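Local coordinates for clostripain-related protein (Bacteroides thetaiotaomicron, PDB 5L20) that is probably a cysteine peptidase of the clostripain (C11) family, this chain being an N-terminal piece of the longer protein, at residues Gln28-Leu33 against Ile49-Thr54. Numbering follows the deposited sequence.
Sequences QNISDL and IFMCTT
Within a beta-alpha-beta unit, Ile30 of helix 23-37 packs onto strand 45-52, meeting Ile49 and Met51. Those two residues stand two apart on the strand and face the helix, while Phe50 between them points to the other side of the sheet and packs with Tyr15 and Tyr78. The longer branch of Ile30 reaches both neighbours, and its CG2 methyl joins in against Ile49. Its CG1 lies 4.1 Å from CD1 of Ile49, and CG2 of Ile30 is almost as close to that same methyl at 4.2 Å, so the tip of Ile49 rests against both branches. Farther out, the Ile30 CD1 methyl comes to 3.6 Å from Met51 SD, the tightest approach of the three. Met51 delivers its sulfur there by running fully extended, with CG anti to the backbone N (chi1 180°) and chi2 at 173°. Strand 10-16, helix 23-37 and strand 45-52 make up the unit, and the two strands lie side by side and parallel in the mixed sheet, with the helix crossing between them over one face. The contact is purely apolar and buried, and the backbones stay well separated, with Ile30 CA 8.7 Å from Ile49 CA. Leu16 on strand 10-16 touches both Ile30 and Met51, while Phe26 and Tyr27 from the preceding helical turn also pack against Met51.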
# COMPACT_ATOMS: atom_id res chain seq x y z
N GLN A 28 -7.14 10.30 1.56
CA GLN A 28 -6.45 11.55 1.88
C GLN A 28 -4.99 11.28 2.28
O GLN A 28 -4.09 12.05 1.93
CB GLN A 28 -7.20 12.29 2.99
CG GLN A 28 -6.56 13.61 3.46
CD GLN A 28 -6.47 14.66 2.35
OE1 GLN A 28 -7.32 14.71 1.46
NE2 GLN A 28 -5.43 15.48 2.38
N ASN A 29 -4.75 10.18 3.00
CA ASN A 29 -3.36 9.78 3.26
C ASN A 29 -2.55 9.59 1.95
O ASN A 29 -1.40 10.03 1.82
CB ASN A 29 -3.28 8.46 4.05
CG ASN A 29 -3.81 8.57 5.47
OD1 ASN A 29 -4.46 7.66 5.96
ND2 ASN A 29 -3.51 9.68 6.16
N ILE A 30 -3.16 8.93 0.98
CA ILE A 30 -2.50 8.70 -0.30
C ILE A 30 -2.27 10.03 -1.03
O ILE A 30 -1.18 10.28 -1.54
CB ILE A 30 -3.32 7.72 -1.19
CG1 ILE A 30 -3.30 6.31 -0.56
CG2 ILE A 30 -2.72 7.67 -2.62
CD1 ILE A 30 -4.36 5.38 -1.11
N SER A 31 -3.28 10.90 -1.01
CA SER A 31 -3.13 12.22 -1.61
C SER A 31 -1.98 13.02 -0.98
O SER A 31 -1.14 13.61 -1.67
CB SER A 31 -4.45 13.00 -1.50
OG SER A 31 -4.30 14.28 -2.11
N ASP A 32 -1.92 12.98 0.35
CA ASP A 32 -0.82 13.64 1.06
C ASP A 32 0.54 13.05 0.69
O ASP A 32 1.51 13.77 0.48
CB ASP A 32 -1.02 13.51 2.58
CG ASP A 32 -2.09 14.45 3.12
OD1 ASP A 32 -2.65 15.28 2.36
OD2 ASP A 32 -2.34 14.37 4.33
N LEU A 33 0.62 11.72 0.59
CA LEU A 33 1.88 11.12 0.21
C LEU A 33 2.24 11.47 -1.24
O LEU A 33 3.41 11.69 -1.54
CB LEU A 33 1.82 9.61 0.42
CG LEU A 33 3.10 8.82 0.17
CD1 LEU A 33 4.22 9.27 1.08
CD2 LEU A 33 2.88 7.30 0.32
N ILE A 49 1.43 0.60 -3.23
CA ILE A 49 0.29 0.68 -2.34
C ILE A 49 -0.69 -0.45 -2.62
O ILE A 49 -1.03 -0.69 -3.78
CB ILE A 49 -0.43 2.03 -2.47
CG1 ILE A 49 0.61 3.16 -2.28
CG2 ILE A 49 -1.60 2.10 -1.51
CD1 ILE A 49 0.03 4.55 -2.20
N PHE A 50 -1.08 -1.16 -1.57
CA PHE A 50 -2.20 -2.10 -1.60
C PHE A 50 -3.34 -1.44 -0.87
O PHE A 50 -3.20 -1.11 0.31
CB PHE A 50 -1.85 -3.43 -0.93
CG PHE A 50 -3.01 -4.38 -0.76
CD1 PHE A 50 -3.84 -4.31 0.36
CD2 PHE A 50 -3.25 -5.36 -1.73
CE1 PHE A 50 -4.89 -5.24 0.53
CE2 PHE A 50 -4.28 -6.29 -1.57
CZ PHE A 50 -5.10 -6.23 -0.45
N MET A 51 -4.48 -1.26 -1.53
CA MET A 51 -5.62 -0.70 -0.83
C MET A 51 -6.91 -1.43 -1.16
O MET A 51 -7.24 -1.61 -2.34
CB MET A 51 -5.79 0.79 -1.14
CG MET A 51 -6.98 1.35 -0.41
SD MET A 51 -7.10 3.13 -0.59
CE MET A 51 -8.71 3.38 0.12
N CYS A 52 -7.61 -1.87 -0.12
CA CYS A 52 -8.97 -2.40 -0.26
C CYS A 52 -9.91 -1.24 -0.54
O CYS A 52 -10.01 -0.31 0.25
CB CYS A 52 -9.42 -3.13 1.01
SG CYS A 52 -8.64 -4.74 1.25
N THR A 53 -10.61 -1.30 -1.67
CA THR A 53 -11.60 -0.26 -1.96
C THR A 53 -12.97 -0.68 -1.43
O THR A 53 -13.85 0.16 -1.22
CB THR A 53 -11.68 0.01 -3.45
OG1 THR A 53 -11.92 -1.23 -4.12
CG2 THR A 53 -10.36 0.58 -3.97
N THR A 54 -13.16 -2.00 -1.26
CA THR A 54 -14.27 -2.56 -0.50
C THR A 54 -13.71 -3.70 0.34
O THR A 54 -12.51 -4.00 0.25
CB THR A 54 -15.40 -3.11 -1.40
OG1 THR A 54 -14.98 -4.36 -1.98
CG2 THR A 54 -15.79 -2.11 -2.50